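Local coordinates for protein beta-galactosidase (Geobacillus stearothermophilus, PDB 4OIF) that probably releases terminal non-reducing beta-D-galactose from beta-D-galactosides by hydrolysis, working as a zinc-binding trimer of the GH42 family, at residues A[370-373]-A[378-381]. Residues are numbered along the deposited sequence; the frame is centred on the assembly and turned at random.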
ATOM      1  N   GLU A 370       9.191  -4.119  23.539  1.00 10.86           N
ATOM      2  CA  GLU A 370       9.273  -2.771  24.094  1.00 11.63           C
ATOM      3  C   GLU A 370      10.537  -2.567  24.934  1.00 13.68           C
ATOM      4  O   GLU A 370      10.536  -1.816  25.911  1.00 10.16           O
ATOM      5  CB  GLU A 370       8.010  -2.467  24.908  1.00  5.88           C
ATOM      6  CG  GLU A 370       6.738  -2.567  24.056  1.00 12.09           C
ATOM      7  CD  GLU A 370       5.438  -2.264  24.804  1.00 14.87           C
ATOM      8  OE1 GLU A 370       5.338  -2.508  26.027  1.00 14.26           O
ATOM      9  OE2 GLU A 370       4.498  -1.778  24.149  1.00 17.40           O
ATOM     10  N   LYS A 371      11.621  -3.224  24.531  1.00  9.58           N
ATOM     11  CA  LYS A 371      12.885  -3.106  25.240  1.00  8.33           C
ATOM     12  C   LYS A 371      13.489  -1.720  25.003  1.00 12.60           C
ATOM     13  O   LYS A 371      14.380  -1.295  25.727  1.00 12.28           O
ATOM     14  CB  LYS A 371      13.863  -4.216  24.816  1.00  9.69           C
ATOM     15  CG  LYS A 371      14.559  -4.026  23.463  1.00  8.70           C
ATOM     16  CD  LYS A 371      15.409  -5.253  23.131  1.00 10.53           C
ATOM     17  CE  LYS A 371      16.271  -5.072  21.888  1.00  8.06           C
ATOM     18  NZ  LYS A 371      15.494  -5.088  20.625  1.00  7.56           N
ATOM     19  N   PHE A 372      12.988  -0.995  24.011  1.00  6.05           N
ATOM     20  CA  PHE A 372      13.501   0.340  23.750  1.00  5.20           C
ATOM     21  C   PHE A 372      12.417   1.386  23.977  1.00 13.08           C
ATOM     22  O   PHE A 372      12.594   2.560  23.641  1.00 10.46           O
ATOM     23  CB  PHE A 372      14.041   0.446  22.323  1.00  6.98           C
ATOM     24  CG  PHE A 372      15.294  -0.352  22.082  1.00  9.78           C
ATOM     25  CD1 PHE A 372      16.224  -0.538  23.093  1.00  6.60           C
ATOM     26  CD2 PHE A 372      15.538  -0.926  20.840  1.00  7.16           C
ATOM     27  CE1 PHE A 372      17.379  -1.266  22.866  1.00  9.46           C
ATOM     28  CE2 PHE A 372      16.693  -1.661  20.610  1.00 10.36           C
ATOM     29  CZ  PHE A 372      17.615  -1.827  21.621  1.00 10.09           C
ATOM     30  N   HIS A 373      11.285   0.955  24.527  1.00 10.87           N
ATOM     31  CA  HIS A 373      10.248   1.883  24.952  1.00 11.73           C
ATOM     32  C   HIS A 373      10.815   2.690  26.111  1.00 11.01           C
ATOM     33  O   HIS A 373      11.637   2.182  26.873  1.00  7.65           O
ATOM     34  CB  HIS A 373       8.969   1.136  25.365  1.00 13.08           C
ATOM     35  CG  HIS A 373       7.781   2.025  25.577  1.00 11.62           C
ATOM     36  ND1 HIS A 373       7.719   2.958  26.588  1.00 13.42           N
ATOM     37  CD2 HIS A 373       6.604   2.112  24.916  1.00 13.00           C
ATOM     38  CE1 HIS A 373       6.560   3.590  26.534  1.00 11.56           C
ATOM     39  NE2 HIS A 373       5.863   3.092  25.532  1.00 17.93           N
ATOM     40  N   ASP A 378      16.662   3.358  32.659  1.00 10.46           N
ATOM     41  CA  ASP A 378      17.237   2.841  31.427  1.00 13.44           C
ATOM     42  C   ASP A 378      17.972   1.525  31.680  1.00 19.45           C
ATOM     43  O   ASP A 378      18.042   1.053  32.818  1.00 11.91           O
ATOM     44  CB  ASP A 378      18.198   3.869  30.824  1.00 12.76           C
ATOM     45  CG  ASP A 378      18.336   3.738  29.323  1.00 13.29           C
ATOM     46  OD1 ASP A 378      17.954   2.685  28.755  1.00 13.13           O
ATOM     47  OD2 ASP A 378      18.849   4.695  28.716  1.00 16.93           O
ATOM     48  N   HIS A 379      18.536   0.951  30.618  1.00 13.47           N
ATOM     49  CA  HIS A 379      19.280  -0.290  30.732  1.00 10.80           C
ATOM     50  C   HIS A 379      20.527  -0.105  31.579  1.00 13.85           C
ATOM     51  O   HIS A 379      21.065  -1.074  32.113  1.00 16.38           O
ATOM     52  CB  HIS A 379      19.656  -0.830  29.353  1.00  9.62           C
ATOM     53  CG  HIS A 379      18.474  -1.193  28.507  1.00  9.61           C
ATOM     54  ND1 HIS A 379      17.616  -2.223  28.825  1.00  6.68           N
ATOM     55  CD2 HIS A 379      18.009  -0.660  27.351  1.00  9.23           C
ATOM     56  CE1 HIS A 379      16.671  -2.308  27.907  1.00  4.32           C
ATOM     57  NE2 HIS A 379      16.888  -1.371  27.001  1.00  6.80           N
ATOM     58  N   ASP A 380      20.979   1.137  31.724  1.00 10.21           N
ATOM     59  CA  ASP A 380      22.204   1.384  32.475  1.00 10.84           C
ATOM     60  C   ASP A 380      21.956   1.493  33.974  1.00 19.50           C
ATOM     61  O   ASP A 380      22.910   1.530  34.763  1.00 19.84           O
ATOM     62  CB  ASP A 380      22.922   2.640  31.964  1.00  9.47           C
ATOM     63  CG  ASP A 380      22.089   3.902  32.074  1.00  8.57           C
ATOM     64  OD1 ASP A 380      21.024   3.911  32.722  1.00  8.79           O
ATOM     65  OD2 ASP A 380      22.522   4.911  31.489  1.00 16.99           O
ATOM     66  N   ASN A 381      20.679   1.539  34.355  1.00 14.24           N
ATOM     67  CA  ASN A 381      20.285   1.571  35.761  1.00 14.35           C
ATOM     68  C   ASN A 381      20.852   2.798  36.480  1.00 15.11           C
ATOM     69  O   ASN A 381      21.167   2.756  37.664  1.00 17.58           O
ATOM     70  CB  ASN A 381      20.726   0.271  36.446  1.00  8.99           C
ATOM     71  CG  ASN A 381      20.154   0.112  37.842  1.00 16.50           C
ATOM     72  OD1 ASN A 381      18.935   0.024  38.028  1.00  7.98           O
ATOM     73  ND2 ASN A 381      21.041   0.054  38.834  1.00  8.25           N
TER
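Two type I beta turns in the loop that follows strand 356-359 are tied together by the ring of His-379, which reaches across to the peptide carbonyl of Lys-371. The link is one hydrogen bond: His-379 NE2 gives its proton to Lys-371 O over 2.8 Å. It is clearly bent, with 136° at the hydrogen, and the donor sits 20° off the carbonyl plane. His-379 CG lies anti to its own carbonyl carbon (chi1 -63°), which directs the ring out from the 378-381 turn toward Lys-371, and NE2, at its far end, makes the bond. That same end comes up obliquely to the ring of Phe-372, where His-379 NE2 is 4.1 Å from Phe-372 CD1, and the two side chains run roughly perpendicular. Lys-371 CG lies over the centre of the Phe-372 ring, 3.8 Å above its plane.

This loop leads from the last strand of the (beta/alpha)8 barrel of the catalytic domain to helix 386-399, and here it also meets a second subunit of the trimer. Lys-371 NZ forms a salt bridge with Asp-510 of that subunit, and His-379 packs on Ala-512 of the same neighbouring subunit. Each turn closes with a backbone bond, His-373 N to Glu-370 O at 3.2 Å and Asn-381 N to Asp-378 O at 3.1 Å. At the start of the second turn, Asp-378 OD1 accepts His-379 N at 2.6 Å on the anti side, though well out of the carboxylate plane, while it also pairs with Lys-364 NZ in a salt bridge. A leucine in place of His-379 would probably leave Lys-371 O without this donor and the two turns without their direct polar tie. The side chain of Phe-372 lies about 10 Å from that of Trp-330, a predicted substrate-binding residue.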